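C-domain type II peptide synthetase (Streptomyces globisporus, PDB 4ZNM) is a free-standing condensation-domain protein of the nonribosomal peptide synthetase family, built on the two-lobed fold shared with the CoA-dependent acyltransferase superfamily. Local coordinates at residues W52-G57 against A139-F144; A162-V167 against G296-S301; I168-L173 against P186-A191; N174-R179 against G386-S391. One frame throughout, in Å; residues are numbered along the deposited sequence.

Contact 1 (W52-G57 against A139-F144); sequences WRLTGG and AVLGRF
Leu141 starts the meeting of strand 137-143 with strand 47-55, two members of one sheet that are not neighbours, since strand 148-156 runs between them. Its first torsion, near 180° (chi1 -179°), extends the CD1 methyl to the CD1 of Leu54, 4.0 Å away, and the two branched ends cross aslant. Leu54 also rests on Leu151 of the intervening strand and on Leu173 of helix 162-180, so leucine fits here as a bulky apolar filler beneath the helix. At Phe144 the chain turns a corner, and the ring meets Arg53. Its CE2 lies over one face of the guanidinium, 4.1 Å from NE, with the two planes inclined by 62° and the side chains crossing at about a right angle. Arg53 bends at chi2 (74°) on its way to this place, where NH1 makes salt bridges to Asp148 and Glu110. One carbon of the aromatic ring therefore lies over the flat cation while acids take its N-H groups. The two acids probably balance the charge of the guanidinium and the leucine pair is purely apolar, so the contact should depend on shape and burial rather than on polar bonds between the strands.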
loop_
_atom_site.group_PDB
_atom_site.type_symbol
_atom_site.label_atom_id
_atom_site.label_comp_id
_atom_site.label_asym_id
_atom_site.label_seq_id
_atom_site.Cartn_x
_atom_site.Cartn_y
_atom_site.Cartn_z
ATOM N N TRP A 52 12.216 -8.967 -5.240
ATOM C CA TRP A 52 11.997 -10.042 -6.199
ATOM C C TRP A 52 13.152 -11.026 -6.134
ATOM O O TRP A 52 14.325 -10.606 -6.133
ATOM C CB TRP A 52 11.898 -9.466 -7.596
ATOM C CG TRP A 52 10.654 -8.731 -7.863
ATOM C CD1 TRP A 52 9.548 -9.215 -8.477
ATOM C CD2 TRP A 52 10.370 -7.378 -7.527
ATOM N NE1 TRP A 52 8.598 -8.250 -8.556
ATOM C CE2 TRP A 52 9.071 -7.110 -7.972
ATOM C CE3 TRP A 52 11.087 -6.375 -6.885
ATOM C CZ2 TRP A 52 8.465 -5.870 -7.805
ATOM C CZ3 TRP A 52 10.499 -5.144 -6.716
ATOM C CH2 TRP A 52 9.194 -4.893 -7.181
ATOM N N ARG A 53 12.842 -12.314 -6.102
ATOM C CA ARG A 53 13.862 -13.362 -6.212
ATOM C C ARG A 53 14.162 -13.580 -7.690
ATOM O O ARG A 53 13.224 -13.856 -8.474
ATOM C CB ARG A 53 13.351 -14.657 -5.548
ATOM C CG ARG A 53 14.365 -15.772 -5.391
ATOM C CD ARG A 53 15.372 -15.512 -4.279
ATOM N NE ARG A 53 16.234 -16.657 -4.138
ATOM C CZ ARG A 53 16.045 -17.658 -3.292
ATOM N NH1 ARG A 53 16.879 -18.681 -3.320
ATOM N NH2 ARG A 53 15.037 -17.650 -2.428
ATOM N N LEU A 54 15.439 -13.454 -8.073
ATOM C CA LEU A 54 15.874 -13.607 -9.487
ATOM C C LEU A 54 16.668 -14.883 -9.717
ATOM O O LEU A 54 17.625 -15.134 -9.011
ATOM C CB LEU A 54 16.742 -12.429 -9.940
ATOM C CG LEU A 54 16.184 -11.021 -9.732
ATOM C CD1 LEU A 54 17.198 -9.965 -10.258
ATOM C CD2 LEU A 54 14.881 -10.878 -10.424
ATOM N N THR A 55 16.251 -15.682 -10.695
ATOM C CA THR A 55 16.923 -16.917 -11.073
ATOM C C THR A 55 17.493 -16.746 -12.472
ATOM O O THR A 55 16.746 -16.442 -13.403
ATOM C CB THR A 55 15.952 -18.130 -11.047
ATOM O OG1 THR A 55 15.300 -18.172 -9.764
ATOM C CG2 THR A 55 16.689 -19.449 -11.321
ATOM N N GLY A 56 18.808 -16.918 -12.606
ATOM C CA GLY A 56 19.465 -16.772 -13.888
ATOM C C GLY A 56 20.660 -15.866 -13.749
ATOM O O GLY A 56 20.834 -15.223 -12.725
ATOM N N GLY A 57 21.493 -15.833 -14.779
ATOM C CA GLY A 57 22.673 -14.994 -14.768
ATOM C C GLY A 57 22.265 -13.546 -14.908
ATOM O O GLY A 57 21.249 -13.251 -15.511
ATOM N N ALA A 139 17.840 0.961 -6.366
ATOM C CA ALA A 139 17.870 -0.492 -6.414
ATOM C C ALA A 139 19.098 -1.037 -5.722
ATOM O O ALA A 139 20.218 -0.499 -5.854
ATOM C CB ALA A 139 17.845 -0.966 -7.831
ATOM N N VAL A 140 18.881 -2.128 -5.013
ATOM C CA VAL A 140 19.946 -2.850 -4.359
ATOM C C VAL A 140 19.810 -4.326 -4.800
ATOM O O VAL A 140 18.777 -4.951 -4.599
ATOM C CB VAL A 140 19.870 -2.706 -2.840
ATOM C CG1 VAL A 140 20.986 -3.463 -2.177
ATOM C CG2 VAL A 140 19.913 -1.231 -2.445
ATOM N N LEU A 141 20.867 -4.862 -5.394
ATOM C CA LEU A 141 20.897 -6.259 -5.800
ATOM C C LEU A 141 21.766 -7.078 -4.843
ATOM O O LEU A 141 22.968 -6.823 -4.713
ATOM C CB LEU A 141 21.417 -6.356 -7.232
ATOM C CG LEU A 141 21.466 -7.787 -7.783
ATOM C CD1 LEU A 141 20.069 -8.317 -8.057
ATOM C CD2 LEU A 141 22.311 -7.801 -9.022
ATOM N N GLY A 142 21.139 -8.016 -4.130
ATOM C CA GLY A 142 21.875 -8.939 -3.288
ATOM C C GLY A 142 22.091 -10.277 -3.975
ATOM O O GLY A 142 21.141 -11.005 -4.209
ATOM N N ARG A 143 23.330 -10.618 -4.303
ATOM C CA ARG A 143 23.578 -11.867 -5.056
ATOM C C ARG A 143 24.048 -12.938 -4.133
ATOM O O ARG A 143 24.941 -12.719 -3.338
ATOM C CB ARG A 143 24.594 -11.636 -6.147
ATOM C CG ARG A 143 24.223 -10.480 -7.072
ATOM C CD ARG A 143 25.129 -10.430 -8.284
ATOM N NE ARG A 143 24.807 -11.492 -9.208
ATOM C CZ ARG A 143 25.386 -11.665 -10.393
ATOM N NH1 ARG A 143 26.327 -10.827 -10.822
ATOM N NH2 ARG A 143 25.025 -12.685 -11.150
ATOM N N PHE A 144 23.470 -14.119 -4.253
ATOM C CA PHE A 144 23.997 -15.280 -3.551
ATOM C C PHE A 144 25.114 -15.973 -4.317
ATOM O O PHE A 144 26.128 -16.386 -3.738
ATOM C CB PHE A 144 22.872 -16.261 -3.290
ATOM C CG PHE A 144 21.747 -15.662 -2.486
ATOM C CD1 PHE A 144 21.903 -15.398 -1.135
ATOM C CD2 PHE A 144 20.538 -15.367 -3.082
ATOM C CE1 PHE A 144 20.854 -14.857 -0.394
ATOM C CE2 PHE A 144 19.502 -14.840 -2.345
ATOM C CZ PHE A 144 19.665 -14.579 -1.002
#

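Contact 2 (A162-V167 against G296-S301); sequences AWAMHV and GGRNNS
This is a flat-on-flat packing of Arg298 against Trp163, joining the first turn of helix 162-180 to the loop between strands 288-295 and 312-319. Arg298 is extended from CG to NE and comes in over one face of the indole, a place that suits arginine because it offers an apolar CD, a broad face and several N-H groups. Its CD makes a CH-pi contact 3.7 Å from the centroid of the Trp163 five-membered ring, only 12° off the ring normal. The guanidinium continues past the rim: CZ is 3.2 Å from Trp163 CD1, which lies beneath the centre of the planar group, and the planes differ by just 22°. A chi1 of 178° directs the indole of Trp163 out toward the loop. The helix follows directly on the HHxxxD signature of condensation domains, whose last residue, Asp161, forms a salt bridge with Arg298 NH2 and also accepts a hydrogen bond from Ala164 N. The arginine thus ties the loop to the end of that motif. Ala164 is small enough for NH2 to settle 3.8 Å from its CB, beside the helix start. Arg298 NH1 donates to Thr306 O and Trp163 NE1 to Glu304 O, so both flat groups are fixed in rotation. Phe310 makes a cation-pi contact with Arg298 as well.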
loop_
_atom_site.group_PDB
_atom_site.type_symbol
_atom_site.label_atom_id
_atom_site.label_comp_id
_atom_site.label_asym_id
_atom_site.label_seq_id
_atom_site.Cartn_x
_atom_site.Cartn_y
_atom_site.Cartn_z
ATOM N N ALA A 162 1.661 0.267 -4.922
ATOM C CA ALA A 162 2.002 -1.158 -5.095
ATOM C C ALA A 162 1.888 -1.580 -6.555
ATOM O O ALA A 162 2.782 -2.245 -7.091
ATOM C CB ALA A 162 1.144 -2.032 -4.208
ATOM N N TRP A 163 0.837 -1.143 -7.224
ATOM C CA TRP A 163 0.626 -1.510 -8.630
ATOM C C TRP A 163 1.763 -0.951 -9.481
ATOM O O TRP A 163 2.317 -1.638 -10.365
ATOM C CB TRP A 163 -0.750 -1.005 -9.115
ATOM C CG TRP A 163 -1.068 -1.269 -10.562
ATOM C CD1 TRP A 163 -0.499 -0.683 -11.635
ATOM C CD2 TRP A 163 -2.074 -2.154 -11.077
ATOM N NE1 TRP A 163 -1.066 -1.148 -12.787
ATOM C CE2 TRP A 163 -2.036 -2.053 -12.475
ATOM C CE3 TRP A 163 -2.987 -3.029 -10.489
ATOM C CZ2 TRP A 163 -2.882 -2.787 -13.302
ATOM C CZ3 TRP A 163 -3.825 -3.762 -11.310
ATOM C CH2 TRP A 163 -3.764 -3.637 -12.703
ATOM N N ALA A 164 2.170 0.275 -9.175
ATOM C CA ALA A 164 3.287 0.896 -9.892
ATOM C C ALA A 164 4.585 0.123 -9.717
ATOM O O ALA A 164 5.388 0.065 -10.636
ATOM C CB ALA A 164 3.495 2.359 -9.429
HETATM N N MSE A 165 4.805 -0.442 -8.532
HETATM C CA MSE A 165 6.039 -1.191 -8.254
HETATM C C MSE A 165 6.055 -2.487 -9.109
HETATM O O MSE A 165 7.075 -2.897 -9.627
HETATM C CB MSE A 165 6.155 -1.545 -6.767
HETATM C CG MSE A 165 6.455 -0.384 -5.844
HETATM SE SE MSE A 165 8.209 0.376 -6.117
HETATM C CE MSE A 165 9.270 -1.229 -5.988
ATOM N N HIS A 166 4.907 -3.105 -9.261
ATOM C CA HIS A 166 4.794 -4.277 -10.145
ATOM C C HIS A 166 5.166 -3.859 -11.584
ATOM O O HIS A 166 5.978 -4.532 -12.231
ATOM C CB HIS A 166 3.411 -4.861 -10.058
ATOM C CG HIS A 166 3.123 -5.884 -11.104
ATOM N ND1 HIS A 166 3.115 -7.238 -10.837
ATOM C CD2 HIS A 166 2.836 -5.758 -12.426
ATOM C CE1 HIS A 166 2.832 -7.901 -11.946
ATOM N NE2 HIS A 166 2.663 -7.027 -12.926
ATOM N N VAL A 167 4.641 -2.724 -12.055
ATOM C CA VAL A 167 4.958 -2.203 -13.393
ATOM C C VAL A 167 6.461 -1.893 -13.545
ATOM O O VAL A 167 7.074 -2.216 -14.578
ATOM C CB VAL A 167 4.105 -0.954 -13.724
ATOM C CG1 VAL A 167 4.590 -0.278 -15.032
ATOM C CG2 VAL A 167 2.603 -1.338 -13.876
ATOM N N GLY A 296 -7.827 0.934 -5.224
ATOM C CA GLY A 296 -6.702 0.934 -6.145
ATOM C C GLY A 296 -6.593 2.238 -6.945
ATOM O O GLY A 296 -5.493 2.644 -7.324
ATOM N N GLY A 297 -7.729 2.877 -7.240
ATOM C CA GLY A 297 -7.739 4.168 -7.934
ATOM C C GLY A 297 -7.425 4.053 -9.430
ATOM O O GLY A 297 -7.191 5.053 -10.106
ATOM N N ARG A 298 -7.428 2.820 -9.934
ATOM C CA ARG A 298 -7.100 2.509 -11.339
ATOM C C ARG A 298 -8.243 1.878 -12.131
ATOM O O ARG A 298 -8.049 0.933 -12.907
ATOM C CB ARG A 298 -5.894 1.585 -11.375
ATOM C CG ARG A 298 -4.656 2.310 -10.829
ATOM C CD ARG A 298 -3.499 1.420 -10.880
ATOM N NE ARG A 298 -2.253 1.982 -10.372
ATOM C CZ ARG A 298 -1.249 2.424 -11.127
ATOM N NH1 ARG A 298 -1.356 2.488 -12.448
ATOM N NH2 ARG A 298 -0.127 2.814 -10.548
ATOM N N ASN A 299 -9.422 2.451 -11.965
ATOM C CA ASN A 299 -10.600 2.045 -12.732
ATOM C C ASN A 299 -10.377 2.265 -14.235
ATOM O O ASN A 299 -10.824 1.487 -15.056
ATOM C CB ASN A 299 -11.817 2.845 -12.264
ATOM C CG ASN A 299 -11.889 2.954 -10.753
ATOM O OD1 ASN A 299 -10.987 3.514 -10.102
ATOM N ND2 ASN A 299 -12.962 2.425 -10.181
ATOM N N ASN A 300 -9.684 3.343 -14.583
ATOM C CA ASN A 300 -9.486 3.711 -15.981
ATOM C C ASN A 300 -8.297 2.966 -16.577
ATOM O O ASN A 300 -7.149 3.301 -16.294
ATOM C CB ASN A 300 -9.285 5.218 -16.077
ATOM C CG ASN A 300 -9.224 5.702 -17.495
ATOM O OD1 ASN A 300 -9.005 4.915 -18.418
ATOM N ND2 ASN A 300 -9.413 7.013 -17.685
ATOM N N SER A 301 -8.572 1.982 -17.430
ATOM C CA SER A 301 -7.532 1.074 -17.925
ATOM C C SER A 301 -6.485 1.746 -18.823
ATOM O O SER A 301 -5.412 1.182 -19.045
ATOM C CB SER A 301 -8.177 -0.103 -18.667
ATOM O OG SER A 301 -8.625 0.255 -19.966
#

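Contact 3 (I168-L173 against P186-A191); sequences IARDLL and PLPEPA
The Arg170 guanidinium has Leu187 CD2 over one face, 4.1 Å from NE, and the carboxylate of Asp171 at its edge, in its plane. Pro188 CD approaches NH2 obliquely, 4.4 Å away. At the edge the grip is side-on and falls on a single oxygen: Asp171 OD1 receives Arg170 NE at 3.0 Å, nearly end-on to its C-O bond, and Arg170 NH2 at 2.9 Å, on its syn lone pair. Both bonds are bent, with N-H...O angles of 141° and 144°, as expected when two donors converge on one atom. The kink at chi3 (60°) of Arg170 turns this edge back to the next residue of the helix. Leu187 sits against the ion pair, its CD2 3.8 Å from Asp171 OD1 and its CD1 4.1 Å from Asp171 CG, while its side chain and that of Arg170 slide past each other in opposite directions. The contact folds the irregular chain that follows helix 162-180 back along that helix, and proline suits this extended stretch. The other oxygen, Asp171 OD2, is taken by Arg73 and His74, and Arg170 NH2 has a second acid in Asp305. Leucine thus covers an arginine and aspartate already engaged with each other and with further partners; such pairing probably makes it less costly for an apolar side chain to lie against them.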
loop_
_atom_site.group_PDB
_atom_site.type_symbol
_atom_site.label_atom_id
_atom_site.label_comp_id
_atom_site.label_asym_id
_atom_site.label_seq_id
_atom_site.Cartn_x
_atom_site.Cartn_y
_atom_site.Cartn_z
ATOM N N ILE A 168 7.077 -1.296 -12.525
ATOM C CA ILE A 168 8.483 -0.907 -12.592
ATOM C C ILE A 168 9.381 -2.142 -12.769
ATOM O O ILE A 168 10.362 -2.130 -13.521
ATOM C CB ILE A 168 8.875 -0.131 -11.347
ATOM C CG1 ILE A 168 8.174 1.241 -11.341
ATOM C CG2 ILE A 168 10.420 0.050 -11.257
ATOM C CD1 ILE A 168 8.265 1.958 -9.987
ATOM N N ALA A 169 9.055 -3.192 -12.028
ATOM C CA ALA A 169 9.825 -4.412 -12.043
ATOM C C ALA A 169 9.668 -5.074 -13.413
ATOM O O ALA A 169 10.650 -5.528 -14.008
ATOM C CB ALA A 169 9.383 -5.339 -10.918
ATOM N N ARG A 170 8.447 -5.061 -13.943
ATOM C CA ARG A 170 8.193 -5.711 -15.230
ATOM C C ARG A 170 8.939 -4.979 -16.324
ATOM O O ARG A 170 9.634 -5.597 -17.150
ATOM C CB ARG A 170 6.709 -5.779 -15.576
ATOM C CG ARG A 170 6.516 -6.384 -16.978
ATOM C CD ARG A 170 5.328 -5.927 -17.674
ATOM N NE ARG A 170 5.277 -4.489 -17.893
ATOM C CZ ARG A 170 4.204 -3.901 -18.405
ATOM N NH1 ARG A 170 3.176 -4.662 -18.739
ATOM N NH2 ARG A 170 4.141 -2.579 -18.586
ATOM N N ASP A 171 8.799 -3.663 -16.332
ATOM C CA ASP A 171 9.461 -2.841 -17.322
ATOM C C ASP A 171 10.980 -3.013 -17.228
ATOM O O ASP A 171 11.655 -3.116 -18.242
ATOM C CB ASP A 171 9.083 -1.389 -17.114
ATOM C CG ASP A 171 7.634 -1.070 -17.543
ATOM O OD1 ASP A 171 6.875 -1.997 -17.945
ATOM O OD2 ASP A 171 7.275 0.128 -17.475
ATOM N N LEU A 172 11.500 -2.994 -16.008
ATOM C CA LEU A 172 12.948 -3.067 -15.782
ATOM C C LEU A 172 13.546 -4.330 -16.357
ATOM O O LEU A 172 14.537 -4.285 -17.075
ATOM C CB LEU A 172 13.266 -3.011 -14.298
ATOM C CG LEU A 172 14.716 -3.303 -13.924
ATOM C CD1 LEU A 172 15.573 -2.160 -14.435
ATOM C CD2 LEU A 172 14.857 -3.494 -12.436
ATOM N N LEU A 173 12.940 -5.466 -16.020
ATOM C CA LEU A 173 13.481 -6.743 -16.463
ATOM C C LEU A 173 13.257 -6.977 -17.958
ATOM O O LEU A 173 14.063 -7.651 -18.611
ATOM C CB LEU A 173 12.889 -7.862 -15.603
ATOM C CG LEU A 173 13.337 -7.650 -14.122
ATOM C CD1 LEU A 173 12.835 -8.773 -13.283
ATOM C CD2 LEU A 173 14.845 -7.596 -13.967
ATOM N N PRO A 186 7.363 -6.400 -26.991
ATOM C CA PRO A 186 7.481 -4.950 -26.786
ATOM C C PRO A 186 6.670 -4.499 -25.587
ATOM O O PRO A 186 5.639 -5.105 -25.274
ATOM C CB PRO A 186 6.906 -4.356 -28.072
ATOM C CG PRO A 186 5.979 -5.410 -28.589
ATOM C CD PRO A 186 6.668 -6.722 -28.252
ATOM N N LEU A 187 7.135 -3.447 -24.929
ATOM C CA LEU A 187 6.364 -2.816 -23.875
ATOM C C LEU A 187 5.360 -1.892 -24.530
ATOM O O LEU A 187 5.689 -1.234 -25.508
ATOM C CB LEU A 187 7.267 -2.023 -22.917
ATOM C CG LEU A 187 8.291 -2.825 -22.112
ATOM C CD1 LEU A 187 9.152 -1.880 -21.277
ATOM C CD2 LEU A 187 7.589 -3.838 -21.221
ATOM N N PRO A 188 4.136 -1.824 -23.993
ATOM C CA PRO A 188 3.223 -0.797 -24.498
ATOM C C PRO A 188 3.721 0.622 -24.161
ATOM O O PRO A 188 4.463 0.810 -23.211
ATOM C CB PRO A 188 1.910 -1.124 -23.784
ATOM C CG PRO A 188 2.322 -1.827 -22.523
ATOM C CD PRO A 188 3.540 -2.615 -22.899
ATOM N N GLU A 189 3.333 1.608 -24.945
ATOM C CA GLU A 189 3.667 2.984 -24.631
ATOM C C GLU A 189 2.876 3.392 -23.381
ATOM O O GLU A 189 1.667 3.221 -23.333
ATOM C CB GLU A 189 3.348 3.899 -25.822
ATOM C CG GLU A 189 3.970 5.303 -25.760
ATOM C CD GLU A 189 5.496 5.302 -25.883
ATOM O OE1 GLU A 189 6.083 4.306 -26.384
ATOM O OE2 GLU A 189 6.108 6.314 -25.476
ATOM N N PRO A 190 3.561 3.887 -22.342
ATOM C CA PRO A 190 2.757 4.168 -21.160
ATOM C C PRO A 190 2.168 5.561 -21.166
ATOM O O PRO A 190 2.722 6.503 -21.724
ATOM C CB PRO A 190 3.762 4.010 -20.013
ATOM C CG PRO A 190 5.066 4.439 -20.617
ATOM C CD PRO A 190 5.003 4.096 -22.097
ATOM N N ALA A 191 1.036 5.688 -20.517
ATOM C CA ALA A 191 0.504 7.002 -20.214
ATOM C C ALA A 191 1.337 7.535 -19.032
ATOM O O ALA A 191 1.719 6.778 -18.136
ATOM C CB ALA A 191 -0.963 6.920 -19.875
#

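Contact 4 (N174-R179 against G386-S391); sequences NLYAAR and GDLTYS
Tyr176 and Leu388 cross at about a right angle, the leucine's CD1 methyl reaching the ring obliquely, 3.8 Å from Tyr176 CE2 and 4.0 Å from CD2. The ring is set there by a CG anti to the backbone N (chi1 168°), which carries it from helix 162-180 toward strand 388-392. Leu388, pointing at the helix, supplies apolar bulk at the start of the strand. Asp387 is turned differently: its OD1 lies at the edge of the tyrosine ring, near the ring plane and 4.5 Å from CE2. A water lying in that same ring plane joins the two polar ends, accepting from Tyr176 OH at 2.8 Å and donating to Asp387 OD1 at 2.8 Å. At the next residue, the methyl of Ala177 points toward Gly386, with CB and CA 4.0 Å apart. A positive phi (61°) suits glycine at Gly386, and lacking a side chain on the flank that faces the helix, it allows the two backbones to come close. Strand 388-392 borders strand 47-55 although it comes late in the sequence, consistent with the crossover between the lobes of condensation domains. Tyr176 OH is also bonded to Asp59 N, and the side chain of Asp387 is about 5 Å from a bound sodium ion. Tyrosine thus serves both sides of the contact: its ring packs on leucine, while its hydroxyl links helix to strand through the water, and that donating water and the nearby sodium ion would favour an ionised Asp387.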
loop_
_atom_site.group_PDB
_atom_site.type_symbol
_atom_site.label_atom_id
_atom_site.label_comp_id
_atom_site.label_asym_id
_atom_site.label_seq_id
_atom_site.Cartn_x
_atom_site.Cartn_y
_atom_site.Cartn_z
ATOM N N ASN A 174 12.215 -6.377 -18.515
ATOM C CA ASN A 174 12.000 -6.415 -19.971
ATOM C C ASN A 174 13.055 -5.579 -20.702
ATOM O O ASN A 174 13.661 -6.033 -21.659
ATOM C CB ASN A 174 10.599 -5.905 -20.291
ATOM C CG ASN A 174 10.324 -5.798 -21.775
ATOM O OD1 ASN A 174 10.856 -4.928 -22.466
ATOM N ND2 ASN A 174 9.449 -6.661 -22.264
ATOM N N LEU A 175 13.279 -4.348 -20.236
ATOM C CA LEU A 175 14.273 -3.480 -20.869
ATOM C C LEU A 175 15.693 -4.098 -20.734
ATOM O O LEU A 175 16.519 -3.989 -21.638
ATOM C CB LEU A 175 14.231 -2.076 -20.248
ATOM C CG LEU A 175 12.914 -1.334 -20.559
ATOM C CD1 LEU A 175 12.800 -0.112 -19.721
ATOM C CD2 LEU A 175 12.779 -0.966 -22.074
ATOM N N TYR A 176 15.963 -4.723 -19.592
ATOM C CA TYR A 176 17.221 -5.443 -19.375
ATOM C C TYR A 176 17.371 -6.575 -20.405
ATOM O O TYR A 176 18.373 -6.666 -21.111
ATOM C CB TYR A 176 17.274 -6.009 -17.928
ATOM C CG TYR A 176 18.390 -7.004 -17.716
ATOM C CD1 TYR A 176 19.661 -6.564 -17.380
ATOM C CD2 TYR A 176 18.183 -8.367 -17.838
ATOM C CE1 TYR A 176 20.686 -7.436 -17.189
ATOM C CE2 TYR A 176 19.220 -9.271 -17.656
ATOM C CZ TYR A 176 20.470 -8.795 -17.335
ATOM O OH TYR A 176 21.505 -9.653 -17.141
ATOM N N ALA A 177 16.356 -7.421 -20.521
ATOM C CA ALA A 177 16.407 -8.510 -21.478
ATOM C C ALA A 177 16.631 -7.976 -22.870
ATOM O O ALA A 177 17.421 -8.528 -23.612
ATOM C CB ALA A 177 15.154 -9.328 -21.422
ATOM N N ALA A 178 15.948 -6.910 -23.257
ATOM C CA ALA A 178 16.136 -6.439 -24.630
ATOM C C ALA A 178 17.594 -5.982 -24.842
ATOM O O ALA A 178 18.195 -6.273 -25.869
ATOM C CB ALA A 178 15.181 -5.325 -24.959
ATOM N N ARG A 179 18.168 -5.291 -23.859
ATOM C CA ARG A 179 19.571 -4.858 -23.946
ATOM C C ARG A 179 20.508 -6.030 -24.083
ATOM O O ARG A 179 21.483 -5.956 -24.824
ATOM C CB ARG A 179 19.958 -4.034 -22.712
ATOM C CG ARG A 179 19.516 -2.614 -22.797
ATOM C CD ARG A 179 19.966 -1.812 -21.585
ATOM N NE ARG A 179 19.596 -0.420 -21.762
ATOM C CZ ARG A 179 20.347 0.464 -22.409
ATOM N NH1 ARG A 179 21.519 0.109 -22.901
ATOM N NH2 ARG A 179 19.940 1.714 -22.536
ATOM N N GLY A 386 13.085 -12.733 -20.806
ATOM C CA GLY A 386 14.268 -13.235 -21.467
ATOM C C GLY A 386 14.828 -14.442 -20.748
ATOM O O GLY A 386 14.129 -15.445 -20.590
ATOM N N ASP A 387 16.080 -14.347 -20.307
ATOM C CA ASP A 387 16.703 -15.453 -19.601
ATOM C C ASP A 387 16.621 -15.307 -18.081
ATOM O O ASP A 387 17.211 -16.100 -17.378
ATOM C CB ASP A 387 18.166 -15.615 -20.043
ATOM C CG ASP A 387 19.103 -14.563 -19.491
ATOM O OD1 ASP A 387 18.669 -13.552 -18.877
ATOM O OD2 ASP A 387 20.327 -14.752 -19.704
ATOM N N LEU A 388 15.908 -14.285 -17.589
ATOM C CA LEU A 388 15.661 -14.140 -16.151
ATOM C C LEU A 388 14.229 -14.506 -15.737
ATOM O O LEU A 388 13.264 -14.041 -16.336
ATOM C CB LEU A 388 15.921 -12.730 -15.707
ATOM C CG LEU A 388 17.317 -12.352 -15.294
ATOM C CD1 LEU A 388 17.232 -10.907 -14.868
ATOM C CD2 LEU A 388 17.866 -13.251 -14.164
ATOM N N THR A 389 14.131 -15.354 -14.720
ATOM C CA THR A 389 12.891 -15.616 -13.997
ATOM C C THR A 389 12.828 -14.735 -12.729
ATOM O O THR A 389 13.821 -14.573 -12.033
ATOM C CB THR A 389 12.815 -17.108 -13.623
ATOM O OG1 THR A 389 12.713 -17.904 -14.814
ATOM C CG2 THR A 389 11.633 -17.395 -12.672
ATOM N N TYR A 390 11.686 -14.138 -12.445
ATOM C CA TYR A 390 11.560 -13.273 -11.288
ATOM C C TYR A 390 10.218 -13.525 -10.596
ATOM O O TYR A 390 9.189 -13.736 -11.237
ATOM C CB TYR A 390 11.730 -11.793 -11.668
ATOM C CG TYR A 390 10.736 -11.230 -12.657
ATOM C CD1 TYR A 390 9.713 -10.367 -12.245
ATOM C CD2 TYR A 390 10.837 -11.532 -14.010
ATOM C CE1 TYR A 390 8.798 -9.832 -13.162
ATOM C CE2 TYR A 390 9.948 -11.014 -14.932
ATOM C CZ TYR A 390 8.923 -10.171 -14.505
ATOM O OH TYR A 390 8.060 -9.646 -15.434
ATOM N N SER A 391 10.266 -13.500 -9.270
ATOM C CA SER A 391 9.154 -13.870 -8.418
ATOM C C SER A 391 9.087 -12.876 -7.274
ATOM O O SER A 391 10.046 -12.728 -6.537
ATOM C CB SER A 391 9.382 -15.300 -7.916
ATOM O OG SER A 391 8.181 -15.950 -7.615
HETATM O O HOH W 1 20.900 -12.236 -17.893
#

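Overall arrangement
Contacts 2, 3 and 4 divide helix 162-180 among them from its first turn onward, while contact 1 belongs to the sheet beneath. Contacts 1 and 4 are largely buried and share that sheet, where Arg53 and Thr55 pair with Ser391 and Thr389 of the neighbouring strand. Leu173 bridges the layers, packing on both Leu54 and Tyr390. Contacts 2 and 3 are only partly buried and tie the helix to loops, and there arginine faces dominate: against indole in one, against leucine in the other. Contact 1 combines apolar packing with a ring-covered arginine, whereas contact 4 grades from apolar packing to a water bridge near a sodium ion.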